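Local coordinates for cellulose-binding protein (Saccharophagus degradans, PDB 2X32) that binds a long polyisoprenoid, here octaprenyl diphosphate, in its YceI-like domain and has been implicated in plant cell wall breakdown, at residues V56-I60 and D61-G65; P85-L88 and A89-A92; G151-T154 and L155-L158. All blocks are in the same frame, centred on the assembly; numbering follows the deposited sequence. Where two conformers were deposited one is given.

In the fold
All three contacts are short-range and frame an elongated, curled antiparallel sheet that encloses the isoprenoid. Contacts 1 and 3 lie on the same side of the chain's centre, their centres about 14 Å apart; contact 2 lies on the opposite side, about 37 Å and 42 Å from them between centres. Contacts 1 and 3 are partly buried and are linked by helix 61-72, which begins in contact 1 and is touched by side chains of contact 3. Contact 2 is a surface contact at the start of helix 88-92. Contact 1 is polar and faces the diphosphate, contact 2 combines a capping carboxylate with a valine pair, of which V86 touches the lipid tail, and contact 3 pairs a salt bridge with pocket-lining aliphatics.

Contact 1: V56-I60 and D61-G65; sequences VNTGI and DVRNG. With OTP ((2E,6E,10E,14E,18E,22E,26E)-3,7,11,15,19,23,27,31-octamethyldotriaconta-2,6,10,14,18,22,26,30-octaenyl trihydrogen diphosphate), chain C.
The guanidinium of R63 carries I60 CD1 over one face, 3.6 Å above the plane and offset toward the rim, while its edge faces T58 and the bound diphosphate. The setting is the turn from strand 56-57 into helix 61-72 of the YceI-like domain, with I60 at the N-cap position. R63 grips T58 side-on: NH2 donates to T58 O at 2.9 Å, close to the guanidinium plane, and NE donates to T58 OG1, also at 2.9 Å. The bend of the arginine chain at chi3 (62°) presents this NE edge to the turn. NH1, on the other side of CZ, makes a weak bond to OTP O2 at 2.9 Å. The NH2 group also forms a salt bridge with E30, and K24 is a further donor to the lipid; the T58 grip probably helps hold the guanidinium with NH1 toward the phosphate.

The amide of N64 is held through OD1, which accepts two bonds. T58 N donates to it at 2.8 Å with an N-H...O angle of 157°, and T58 OG1, coming from above the carbonyl plane, donates over the same distance. With chi1 at 76°, the threonine hydroxyl sits between its own N and carbonyl carbon, where it can accept from R63 while donating to N64. The first helical turn is closed by N64 N donating to I60 O at 2.9 Å. Ahead of it, N57 OD1 accepts from G59 N, an Asx turn, while N57 ND2 bonds to D35 of strand 28-42. The two asparagines are bridged by one water, which donates to N57 OD1 and accepts from N64 ND2 at 2.8 Å.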
ATOM      1  N   VAL A  56      10.909   0.815  -3.818  1.00  3.33           N
ATOM      2  CA  VAL A  56      10.382   2.103  -4.309  1.00  3.56           C
ATOM      3  C   VAL A  56      11.010   2.399  -5.650  1.00  3.84           C
ATOM      4  O   VAL A  56      12.193   2.252  -5.908  1.00  4.96           O
ATOM      5  CB  VAL A  56      10.587   3.264  -3.291  1.00  4.58           C
ATOM      6  CG1 VAL A  56      12.083   3.593  -3.106  1.00  5.38           C
ATOM      7  CG2 VAL A  56       9.679   4.516  -3.602  1.00  6.25           C
ATOM      8  N   ASN A  57      10.145   2.845  -6.544  1.00  3.99           N
ATOM      9  CA  ASN A  57      10.532   3.112  -7.933  1.00  3.98           C
ATOM     10  C   ASN A  57       9.860   4.402  -8.350  1.00  4.89           C
ATOM     11  O   ASN A  57       8.662   4.443  -8.613  1.00  4.88           O
ATOM     12  CB  ASN A  57      10.129   1.919  -8.812  1.00  4.28           C
ATOM     13  CG  ASN A  57      10.628   2.051 -10.206  1.00  7.45           C
ATOM     14  OD1 ASN A  57      10.886   3.189 -10.667  1.00 10.31           O
ATOM     15  ND2 ASN A  57      10.745   0.944 -10.923  1.00 14.06           N
ATOM     16  N   THR A  58      10.652   5.479  -8.409  1.00  3.93           N
ATOM     17  CA  THR A  58      10.223   6.785  -8.805  1.00  5.07           C
ATOM     18  C   THR A  58      10.697   7.128 -10.219  1.00  5.84           C
ATOM     19  O   THR A  58      10.467   8.256 -10.692  1.00  7.20           O
ATOM     20  CB  THR A  58      10.739   7.881  -7.832  1.00  5.52           C
ATOM     21  OG1 THR A  58      12.131   8.142  -8.075  1.00  4.49           O
ATOM     22  CG2 THR A  58      10.455   7.479  -6.353  1.00  6.70           C
ATOM     23  N   GLY A  59      11.355   6.183 -10.885  1.00  5.64           N
ATOM     24  CA  GLY A  59      11.919   6.380 -12.216  1.00  6.65           C
ATOM     25  C   GLY A  59      13.249   7.099 -12.266  1.00  6.23           C
ATOM     26  O   GLY A  59      13.817   7.243 -13.359  1.00  8.77           O
ATOM     27  N   ILE A  60      13.777   7.542 -11.125  1.00  3.88           N
ATOM     28  CA  ILE A  60      15.058   8.297 -11.036  1.00  4.41           C
ATOM     29  C   ILE A  60      15.864   7.653  -9.901  1.00  3.23           C
ATOM     30  O   ILE A  60      15.447   7.642  -8.743  1.00  4.47           O
ATOM     31  CB  ILE A  60      14.829   9.788 -10.704  1.00  5.56           C
ATOM     32  CG1 ILE A  60      13.863  10.398 -11.737  1.00  8.42           C
ATOM     33  CG2 ILE A  60      16.170  10.565 -10.569  1.00  4.49           C
ATOM     34  CD1 ILE A  60      13.493  11.891 -11.519  1.00  9.46           C
ATOM     35  N   ASP A  61      17.018   7.088 -10.244  1.00  3.32           N
ATOM     36  CA  ASP A  61      17.774   6.292  -9.270  1.00  3.14           C
ATOM     37  C   ASP A  61      18.226   7.112  -8.058  1.00  3.71           C
ATOM     38  O   ASP A  61      18.116   6.654  -6.916  1.00  5.89           O
ATOM     39  CB  ASP A  61      18.970   5.625  -9.959  1.00  3.73           C
ATOM     40  CG  ASP A  61      18.545   4.647 -10.995  1.00  4.83           C
ATOM     41  OD1 ASP A  61      17.925   3.629 -10.634  1.00  6.24           O
ATOM     42  OD2 ASP A  61      18.798   4.900 -12.190  1.00  5.73           O
ATOM     43  N   VAL A  62      18.745   8.338  -8.272  1.00  4.47           N
ATOM     44  CA  VAL A  62      19.166   9.159  -7.135  1.00  5.53           C
ATOM     45  C   VAL A  62      17.985   9.405  -6.208  1.00  5.54           C
ATOM     46  O   VAL A  62      18.104   9.340  -5.025  1.00  6.74           O
ATOM     47  CB  VAL A  62      19.808  10.504  -7.578  1.00  7.60           C
ATOM     48  CG1 VAL A  62      19.925  11.510  -6.376  1.00  9.94           C
ATOM     49  CG2 VAL A  62      21.137  10.252  -8.268  1.00  7.68           C
ATOM     50  N   ARG A  63      16.829   9.687  -6.764  1.00  4.54           N
ATOM     51  CA  ARG A  63      15.644   9.975  -5.960  1.00  4.80           C
ATOM     52  C   ARG A  63      15.187   8.746  -5.205  1.00  5.22           C
ATOM     53  O   ARG A  63      14.806   8.819  -4.032  1.00  5.17           O
ATOM     54  CB  ARG A  63      14.517  10.530  -6.836  1.00  5.29           C
ATOM     55  CG  ARG A  63      13.298  10.831  -6.013  1.00  6.85           C
ATOM     56  CD  ARG A  63      12.290  11.683  -6.698  1.00  8.58           C
ATOM     57  NE  ARG A  63      11.774  11.023  -7.892  1.00  7.26           N
ATOM     58  CZ  ARG A  63      10.914  11.617  -8.712  1.00  7.53           C
ATOM     59  NH1 ARG A  63      10.505  12.850  -8.448  1.00  8.97           N
ATOM     60  NH2 ARG A  63      10.434  10.969  -9.777  1.00  7.20           N
ATOM     61  N   ASN A  64      15.235   7.589  -5.853  1.00  4.43           N
ATOM     62  CA  ASN A  64      14.923   6.347  -5.139  1.00  3.40           C
ATOM     63  C   ASN A  64      15.787   6.198  -3.916  1.00  3.71           C
ATOM     64  O   ASN A  64      15.312   5.807  -2.863  1.00  3.69           O
ATOM     65  CB  ASN A  64      15.116   5.106  -6.010  1.00  2.09           C
ATOM     66  CG  ASN A  64      14.231   5.072  -7.249  1.00  3.17           C
ATOM     67  OD1 ASN A  64      13.156   5.690  -7.263  1.00  3.65           O
ATOM     68  ND2 ASN A  64      14.634   4.242  -8.258  1.00  5.05           N
ATOM     69  N   GLY A  65      17.072   6.495  -4.052  1.00  4.35           N
ATOM     70  CA  GLY A  65      17.990   6.352  -2.949  1.00  5.48           C
ATOM     71  C   GLY A  65      17.661   7.311  -1.813  1.00  5.84           C
ATOM     72  O   GLY A  65      17.702   6.929  -0.640  1.00  6.46           O
TER
HETATM   73  O7  OTP C1174      12.030  18.863  -8.694  0.50 32.14           O
HETATM   74  P2  OTP C1174      13.320  18.090  -8.616  0.50 29.91           P
HETATM   75  O5  OTP C1174      14.518  18.970  -8.309  0.50 31.96           O
HETATM   76  O6  OTP C1174      13.533  17.116  -9.744  0.50 29.44           O
HETATM   77  O4  OTP C1174      13.150  17.199  -7.237  1.00 32.65           O
HETATM   78  P1  OTP C1174      12.980  15.596  -7.129  1.00 31.70           P
HETATM   79  O2  OTP C1174      11.526  15.329  -7.465  1.00 33.32           O
HETATM   80  O3  OTP C1174      14.121  14.792  -7.716  1.00 37.61           O
HETATM   81  O1  OTP C1174      12.984  15.221  -5.554  1.00 30.72           O
HETATM   82  C40 OTP C1174      11.845  15.637  -4.773  1.00 23.59           C
HETATM   83  C39 OTP C1174      11.133  14.419  -4.170  1.00 20.06           C
HETATM   84  C37 OTP C1174       9.825  14.251  -4.212  1.00 16.74           C
HETATM   85  C38 OTP C1174       8.796  15.169  -4.884  1.00 17.55           C
HETATM   86  C36 OTP C1174       9.209  13.030  -3.533  1.00 17.38           C
HETATM   87  C35 OTP C1174       8.463  13.329  -2.259  1.00 18.06           C
HETATM   88  C34 OTP C1174       7.793  12.058  -1.702  1.00 17.41           C
HETATM   89  C32 OTP C1174       6.621  12.014  -1.058  1.00 13.20           C
HETATM   90  C33 OTP C1174       5.755  13.216  -0.892  1.00 14.32           C
HETATM   91  C31 OTP C1174       6.096  10.630  -0.646  1.00 13.34           C
HETATM   92  C30 OTP C1174       5.766  10.402   0.807  1.00 13.68           C
HETATM   93  C29 OTP C1174       5.156   9.024   1.044  1.00 11.86           C
HETATM   94  C27 OTP C1174       4.198   8.768   1.928  1.00 10.61           C
HETATM   95  C28 OTP C1174       3.638   9.779   2.925  1.00 13.01           C
HETATM   96  C26 OTP C1174       3.534   7.410   1.990  1.00 10.32           C
HETATM   97  C25 OTP C1174       3.957   6.394   0.952  1.00  8.88           C
HETATM   98  C24 OTP C1174       2.984   5.216   0.778  1.00  9.27           C
HETATM   99  C22 OTP C1174       3.130   3.994   1.287  1.00  8.65           C
HETATM  100  C23 OTP C1174       4.347   3.483   2.017  1.00 10.54           C
HETATM  101  C21 OTP C1174       2.022   3.006   1.065  1.00  8.95           C
HETATM  102  C20 OTP C1174       1.237   2.661   2.358  1.00 12.14           C
HETATM  103  C19 OTP C1174       0.143   1.612   2.154  1.00  9.21           C
HETATM  104  C17 OTP C1174      -1.169   1.841   2.095  1.00  8.99           C
HETATM  105  C18 OTP C1174      -1.852   3.129   2.395  1.00 11.92           C
HETATM  106  C16 OTP C1174      -2.086   0.695   1.696  1.00  8.54           C
HETATM  107  C15 OTP C1174      -3.093   0.356   2.756  1.00  7.86           C
HETATM  108  C14 OTP C1174      -3.741  -0.981   2.500  1.00  8.57           C
HETATM  109  C12 OTP C1174      -5.032  -1.286   2.779  1.00  8.65           C
HETATM  110  C13 OTP C1174      -6.006  -0.251   3.339  1.00 13.39           C
HETATM  111  C11 OTP C1174      -5.601  -2.647   2.547  1.00  7.24           C
HETATM  112  C10 OTP C1174      -4.772  -3.630   1.821  1.00  8.19           C
HETATM  113  C9  OTP C1174      -5.477  -4.911   1.373  1.00  8.40           C
HETATM  114  C7  OTP C1174      -5.360  -6.129   1.928  1.00  7.54           C
HETATM  115  C8  OTP C1174      -4.404  -6.514   3.038  1.00  7.25           C
HETATM  116  C6  OTP C1174      -6.221  -7.240   1.373  1.00  6.38           C
HETATM  117  C5  OTP C1174      -7.487  -7.499   2.167  1.00  8.10           C
HETATM  118  C4  OTP C1174      -8.269  -8.671   1.649  1.00  9.13           C
HETATM  119  C2  OTP C1174      -9.605  -8.711   1.631  1.00  8.20           C
HETATM  120  C3  OTP C1174     -10.570  -7.681   2.107  1.00 11.22           C
HETATM  121  C1  OTP C1174     -10.257  -9.961   1.110  1.00  8.78           C
HETATM  122  O   HOH W   1      13.446   3.951 -10.810  1.00 13.06           O

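Contact 2: P85-L88 and A89-A92; sequences PVDL and AAVA. With OTP ((2E,6E,10E,14E,18E,22E,26E)-3,7,11,15,19,23,27,31-octamethyldotriaconta-2,6,10,14,18,22,26,30-octaenyl trihydrogen diphosphate), chain C.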
ATOM      1  N   PRO A  85      -8.519  -7.755   9.177  1.00  9.83           N
ATOM      2  CA  PRO A  85      -9.390  -8.917   9.417  1.00 11.36           C
ATOM      3  C   PRO A  85     -10.358  -9.105   8.280  1.00 10.75           C
ATOM      4  O   PRO A  85     -10.931  -8.118   7.764  1.00 12.34           O
ATOM      5  CB  PRO A  85     -10.165  -8.544  10.708  1.00 11.00           C
ATOM      6  CG  PRO A  85     -10.026  -7.110  10.788  1.00 15.57           C
ATOM      7  CD  PRO A  85      -8.678  -6.750  10.246  1.00 12.61           C
ATOM      8  N   VAL A  86     -10.496 -10.351   7.816  1.00  8.91           N
ATOM      9  CA  VAL A  86     -11.335 -10.644   6.655  1.00  9.42           C
ATOM     10  C   VAL A  86     -12.322 -11.734   7.059  1.00  8.68           C
ATOM     11  O   VAL A  86     -11.976 -12.585   7.874  1.00  8.48           O
ATOM     12  CB  VAL A  86     -10.410 -11.162   5.509  1.00 10.61           C
ATOM     13  CG1 VAL A  86     -11.138 -12.001   4.399  1.00 15.19           C
ATOM     14  CG2 VAL A  86      -9.698  -9.920   4.977  1.00 14.58           C
ATOM     15  N   ASP A  87     -13.525 -11.652   6.509  1.00  7.73           N
ATOM     16  CA  ASP A  87     -14.569 -12.694   6.638  1.00  7.87           C
ATOM     17  C   ASP A  87     -14.418 -13.648   5.477  1.00  6.04           C
ATOM     18  O   ASP A  87     -14.896 -13.423   4.395  1.00  5.44           O
ATOM     19  CB  ASP A  87     -15.929 -12.016   6.606  1.00  8.74           C
ATOM     20  CG  ASP A  87     -17.083 -12.987   6.774  1.00  9.90           C
ATOM     21  OD1 ASP A  87     -16.902 -14.225   6.670  1.00 10.74           O
ATOM     22  OD2 ASP A  87     -18.196 -12.495   7.083  1.00 12.73           O
ATOM     23  N   LEU A  88     -13.765 -14.778   5.735  1.00  5.47           N
ATOM     24  CA  LEU A  88     -13.508 -15.731   4.670  1.00  4.05           C
ATOM     25  C   LEU A  88     -14.793 -16.317   4.081  1.00  4.12           C
ATOM     26  O   LEU A  88     -14.814 -16.672   2.900  1.00  4.15           O
ATOM     27  CB  LEU A  88     -12.657 -16.916   5.180  1.00  4.43           C
ATOM     28  CG  LEU A  88     -11.190 -16.554   5.534  1.00  3.88           C
ATOM     29  CD1 LEU A  88     -10.501 -17.772   6.098  1.00  6.87           C
ATOM     30  CD2 LEU A  88     -10.479 -16.117   4.343  1.00  7.06           C
ATOM     31  N   ALA A  89     -15.835 -16.486   4.893  1.00  4.94           N
ATOM     32  CA  ALA A  89     -17.111 -17.017   4.376  1.00  4.12           C
ATOM     33  C   ALA A  89     -17.775 -16.014   3.423  1.00  4.80           C
ATOM     34  O   ALA A  89     -18.387 -16.381   2.443  1.00  4.35           O
ATOM     35  CB  ALA A  89     -18.060 -17.414   5.469  1.00  5.24           C
ATOM     36  N   ALA A  90     -17.645 -14.709   3.698  1.00  4.58           N
ATOM     37  CA  ALA A  90     -18.223 -13.726   2.801  1.00  5.93           C
ATOM     38  C   ALA A  90     -17.465 -13.693   1.470  1.00  4.83           C
ATOM     39  O   ALA A  90     -18.079 -13.581   0.437  1.00  7.06           O
ATOM     40  CB  ALA A  90     -18.136 -12.352   3.468  1.00  6.70           C
ATOM     41  N   VAL A  91     -16.144 -13.865   1.525  1.00  5.00           N
ATOM     42  CA  VAL A  91     -15.328 -13.990   0.303  1.00  4.89           C
ATOM     43  C   VAL A  91     -15.728 -15.282  -0.447  1.00  5.16           C
ATOM     44  O   VAL A  91     -15.951 -15.277  -1.655  1.00  5.56           O
ATOM     45  CB  VAL A  91     -13.833 -13.993   0.630  1.00  4.42           C
ATOM     46  CG1 VAL A  91     -13.030 -14.249  -0.619  1.00  7.04           C
ATOM     47  CG2 VAL A  91     -13.434 -12.680   1.325  1.00  7.45           C
ATOM     48  N   ALA A  92     -15.839 -16.403   0.268  1.00  4.47           N
ATOM     49  CA  ALA A  92     -16.256 -17.666  -0.346  1.00  4.14           C
ATOM     50  C   ALA A  92     -17.621 -17.579  -1.022  1.00  5.60           C
ATOM     51  O   ALA A  92     -17.853 -18.235  -2.035  1.00  7.39           O
ATOM     52  CB  ALA A  92     -16.303 -18.759   0.719  1.00  4.02           C
TER
HETATM   53  O7  OTP C1174      12.030  18.863  -8.694  0.50 32.14           O
HETATM   54  P2  OTP C1174      13.320  18.090  -8.616  0.50 29.91           P
HETATM   55  O5  OTP C1174      14.518  18.970  -8.309  0.50 31.96           O
HETATM   56  O6  OTP C1174      13.533  17.116  -9.744  0.50 29.44           O
HETATM   57  O4  OTP C1174      13.150  17.199  -7.237  1.00 32.65           O
HETATM   58  P1  OTP C1174      12.980  15.596  -7.129  1.00 31.70           P
HETATM   59  O2  OTP C1174      11.526  15.329  -7.465  1.00 33.32           O
HETATM   60  O3  OTP C1174      14.121  14.792  -7.716  1.00 37.61           O
HETATM   61  O1  OTP C1174      12.984  15.221  -5.554  1.00 30.72           O
HETATM   62  C40 OTP C1174      11.845  15.637  -4.773  1.00 23.59           C
HETATM   63  C39 OTP C1174      11.133  14.419  -4.170  1.00 20.06           C
HETATM   64  C37 OTP C1174       9.825  14.251  -4.212  1.00 16.74           C
HETATM   65  C38 OTP C1174       8.796  15.169  -4.884  1.00 17.55           C
HETATM   66  C36 OTP C1174       9.209  13.030  -3.533  1.00 17.38           C
HETATM   67  C35 OTP C1174       8.463  13.329  -2.259  1.00 18.06           C
HETATM   68  C34 OTP C1174       7.793  12.058  -1.702  1.00 17.41           C
HETATM   69  C32 OTP C1174       6.621  12.014  -1.058  1.00 13.20           C
HETATM   70  C33 OTP C1174       5.755  13.216  -0.892  1.00 14.32           C
HETATM   71  C31 OTP C1174       6.096  10.630  -0.646  1.00 13.34           C
HETATM   72  C30 OTP C1174       5.766  10.402   0.807  1.00 13.68           C
HETATM   73  C29 OTP C1174       5.156   9.024   1.044  1.00 11.86           C
HETATM   74  C27 OTP C1174       4.198   8.768   1.928  1.00 10.61           C
HETATM   75  C28 OTP C1174       3.638   9.779   2.925  1.00 13.01           C
HETATM   76  C26 OTP C1174       3.534   7.410   1.990  1.00 10.32           C
HETATM   77  C25 OTP C1174       3.957   6.394   0.952  1.00  8.88           C
HETATM   78  C24 OTP C1174       2.984   5.216   0.778  1.00  9.27           C
HETATM   79  C22 OTP C1174       3.130   3.994   1.287  1.00  8.65           C
HETATM   80  C23 OTP C1174       4.347   3.483   2.017  1.00 10.54           C
HETATM   81  C21 OTP C1174       2.022   3.006   1.065  1.00  8.95           C
HETATM   82  C20 OTP C1174       1.237   2.661   2.358  1.00 12.14           C
HETATM   83  C19 OTP C1174       0.143   1.612   2.154  1.00  9.21           C
HETATM   84  C17 OTP C1174      -1.169   1.841   2.095  1.00  8.99           C
HETATM   85  C18 OTP C1174      -1.852   3.129   2.395  1.00 11.92           C
HETATM   86  C16 OTP C1174      -2.086   0.695   1.696  1.00  8.54           C
HETATM   87  C15 OTP C1174      -3.093   0.356   2.756  1.00  7.86           C
HETATM   88  C14 OTP C1174      -3.741  -0.981   2.500  1.00  8.57           C
HETATM   89  C12 OTP C1174      -5.032  -1.286   2.779  1.00  8.65           C
HETATM   90  C13 OTP C1174      -6.006  -0.251   3.339  1.00 13.39           C
HETATM   91  C11 OTP C1174      -5.601  -2.647   2.547  1.00  7.24           C
HETATM   92  C10 OTP C1174      -4.772  -3.630   1.821  1.00  8.19           C
HETATM   93  C9  OTP C1174      -5.477  -4.911   1.373  1.00  8.40           C
HETATM   94  C7  OTP C1174      -5.360  -6.129   1.928  1.00  7.54           C
HETATM   95  C8  OTP C1174      -4.404  -6.514   3.038  1.00  7.25           C
HETATM   96  C6  OTP C1174      -6.221  -7.240   1.373  1.00  6.38           C
HETATM   97  C5  OTP C1174      -7.487  -7.499   2.167  1.00  8.10           C
HETATM   98  C4  OTP C1174      -8.269  -8.671   1.649  1.00  9.13           C
HETATM   99  C2  OTP C1174      -9.605  -8.711   1.631  1.00  8.20           C
HETATM  100  C3  OTP C1174     -10.570  -7.681   2.107  1.00 11.22           C
HETATM  101  C1  OTP C1174     -10.257  -9.961   1.110  1.00  8.78           C
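D87 reaches forward to A90 as the N-cap of helix 88-92, and each atom of its side chain can be followed onto the first turn. CB lies 3.9 Å from A90 CB. CG comes closer to the same methyl, at 3.5 Å, because the carboxylate is turned fully away from the backbone nitrogen (chi1 -178°) and lies beside the carbonyl carbon. At the tip the two oxygens part company: OD1 accepts from A90 N at 3.1 Å, the capping bond, whereas OD2 rests on the A90 methyl at 3.6 Å. The capping N-H approaches OD1 from well above the carboxylate plane, 78° out of it. A negative group at this helix start would probably be favoured by the amide N-H groups that point toward it.

The backbone continues the turn. V91 N donates to D87 O at 3.2 Å with an N-H...O angle of 164°, and A92 N donates to L88 O at 2.8 Å.

Before the cap, V86 turns its two methyls to protein and lipid. CG1 meets V91 CG2 at 3.9 Å, the two side chains being set at a slant, and also borders the lipid end, while CG2 approaches the far, diphosphate-free end of the isoprenoid, 3.6 Å from OTP C2. An alanine here would remove both methyls and would probably deprive the V91 branch and the lipid terminus of a shared apolar neighbour.

Outward from this turn, V86 is tied by backbone hydrogen bonding to G45. L88 touches A8 and V91 touches Y9, both of strand 7-24, and A90 and V91 both meet M100, which sets the short helix against strands 7-24 and 99-109.

Contact 3: G151-T154 and L155-L158; sequences GIET and LRNL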
ATOM      1  N   GLY A 151      11.332  13.718   6.824  1.00  6.85           N
ATOM      2  CA  GLY A 151      11.944  13.156   5.653  1.00  5.68           C
ATOM      3  C   GLY A 151      11.555  13.908   4.392  1.00  5.99           C
ATOM      4  O   GLY A 151      12.370  14.089   3.503  1.00  5.86           O
ATOM      5  N   ILE A 152      10.292  14.279   4.278  1.00  4.91           N
ATOM      6  CA  ILE A 152       9.845  15.104   3.149  1.00  5.88           C
ATOM      7  C   ILE A 152      10.592  16.435   3.132  1.00  7.17           C
ATOM      8  O   ILE A 152      11.037  16.871   2.075  1.00  7.20           O
ATOM      9  CB  ILE A 152       8.307  15.284   3.176  1.00  6.32           C
ATOM     10  CG1 ILE A 152       7.642  13.934   2.923  1.00  8.37           C
ATOM     11  CG2 ILE A 152       7.872  16.281   2.098  1.00  7.03           C
ATOM     12  CD1 ILE A 152       6.130  13.971   2.888  1.00  7.99           C
ATOM     13  N   GLU A 153      10.831  17.015   4.304  1.00  7.03           N
ATOM     14  CA  GLU A 153      11.563  18.278   4.367  0.50  8.10           C
ATOM     15  C   GLU A 153      13.008  18.084   3.917  1.00  7.45           C
ATOM     16  O   GLU A 153      13.547  18.944   3.210  1.00  6.81           O
ATOM     17  CB  GLU A 153      11.491  18.870   5.753  0.50  8.56           C
ATOM     18  CG  GLU A 153      12.183  20.223   5.883  0.50 10.80           C
ATOM     19  CD  GLU A 153      11.607  21.302   4.990  0.50 13.75           C
ATOM     20  OE1 GLU A 153      10.520  21.100   4.389  0.50 14.78           O
ATOM     21  OE2 GLU A 153      12.246  22.384   4.910  0.50 17.28           O
ATOM     22  N   THR A 154      13.616  16.966   4.273  1.00  5.81           N
ATOM     23  CA  THR A 154      14.968  16.641   3.768  1.00  5.50           C
ATOM     24  C   THR A 154      14.971  16.548   2.266  1.00  4.99           C
ATOM     25  O   THR A 154      15.785  17.216   1.590  1.00  5.93           O
ATOM     26  CB  THR A 154      15.498  15.320   4.396  1.00  5.28           C
ATOM     27  OG1 THR A 154      15.540  15.544   5.805  1.00  8.04           O
ATOM     28  CG2 THR A 154      16.875  14.923   3.873  1.00  5.84           C
ATOM     29  N   LEU A 155      14.004  15.819   1.694  1.00  5.95           N
ATOM     30  CA  LEU A 155      13.910  15.726   0.229  1.00  6.46           C
ATOM     31  C   LEU A 155      13.694  17.104  -0.398  1.00  6.69           C
ATOM     32  O   LEU A 155      14.278  17.408  -1.429  1.00  6.32           O
ATOM     33  CB  LEU A 155      12.757  14.815  -0.181  1.00  6.88           C
ATOM     34  CG  LEU A 155      12.891  13.327   0.201  1.00 11.43           C
ATOM     35  CD1 LEU A 155      11.648  12.547  -0.219  1.00 11.88           C
ATOM     36  CD2 LEU A 155      14.084  12.761  -0.417  1.00  9.74           C
ATOM     37  N   ARG A 156      12.870  17.929   0.243  1.00  6.10           N
ATOM     38  CA  ARG A 156      12.563  19.274  -0.283  1.00  7.76           C
ATOM     39  C   ARG A 156      13.830  20.105  -0.329  1.00  7.80           C
ATOM     40  O   ARG A 156      14.129  20.759  -1.365  1.00  8.38           O
ATOM     41  CB  ARG A 156      11.468  19.965   0.540  1.00  8.89           C
ATOM     42  CG  ARG A 156      11.034  21.273  -0.058  1.00 11.70           C
ATOM     43  CD  ARG A 156       9.969  21.947   0.767  1.00 15.17           C
ATOM     44  NE  ARG A 156      10.471  22.471   2.031  1.00 18.01           N
ATOM     45  CZ  ARG A 156      11.190  23.595   2.135  1.00 22.28           C
ATOM     46  NH1 ARG A 156      11.546  24.290   1.060  1.00 23.21           N
ATOM     47  NH2 ARG A 156      11.582  24.024   3.319  1.00 23.87           N
ATOM     48  N   ASN A 157      14.551  20.111   0.796  1.00  6.77           N
ATOM     49  CA  ASN A 157      15.738  20.940   0.933  1.00  7.05           C
ATOM     50  C   ASN A 157      16.850  20.436   0.010  1.00  6.61           C
ATOM     51  O   ASN A 157      17.593  21.256  -0.576  1.00  8.13           O
ATOM     52  CB  ASN A 157      16.184  21.015   2.392  1.00  6.09           C
ATOM     53  CG  ASN A 157      15.296  21.920   3.237  1.00  8.79           C
ATOM     54  OD1 ASN A 157      14.849  21.539   4.319  1.00 10.28           O
ATOM     55  ND2 ASN A 157      15.095  23.160   2.779  1.00 12.21           N
ATOM     56  N   LEU A 158      16.944  19.119  -0.201  1.00  7.67           N
ATOM     57  CA  LEU A 158      17.947  18.556  -1.093  1.00  7.90           C
ATOM     58  C   LEU A 158      17.702  18.930  -2.552  1.00 11.02           C
ATOM     59  O   LEU A 158      18.650  19.088  -3.329  1.00 11.61           O
ATOM     60  CB  LEU A 158      18.007  17.048  -0.995  1.00  8.58           C
ATOM     61  CG  LEU A 158      18.766  16.463   0.178  1.00  6.45           C
ATOM     62  CD1 LEU A 158      18.550  14.980   0.275  1.00  7.09           C
ATOM     63  CD2 LEU A 158      20.254  16.835   0.090  1.00  8.91           C
TER
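E153 and R156 form a salt bridge three residues apart on helix 149-158, their side chains running side by side in the same direction. In the modelled conformer R156 NE donates to E153 OE1 at 2.7 Å with an N-H...O angle of 160°; OE1 is met on its syn side, though tilted out of the carboxylate plane, and lies near the guanidinium plane. The second leg, R156 NH2 to E153 OE2, is modelled at 2.4 Å, implausibly short. The glutamate has two conformers, so the exact geometry of both legs is doubtful. The carboxylate and guanidinium planes stand 47° apart rather than flush. Bending at chi3 (71°) folds the arginine back toward the carboxylate, and NH1 is also bonded to L161 O.

Beneath this pair runs regular alpha-helical bonding: L155 N to G151 O at 3.0 Å, R156 N to I152 O at 2.8 Å, N157 N to E153 O and L158 N to T154 O, each at 2.9 Å. The T154 hydroxyl bonds to A150 O, while its CG2 lies 4.0 Å from L158 CD1. Farther out, I152, T154, L155 and L158 touch helix 61-72, and I152 and L155 also reach the isoprenoid. The chemistry is thus amphipathic: charges pair off on one flank, while the aliphatic side chains of I152 and L155 serve the lipid pocket.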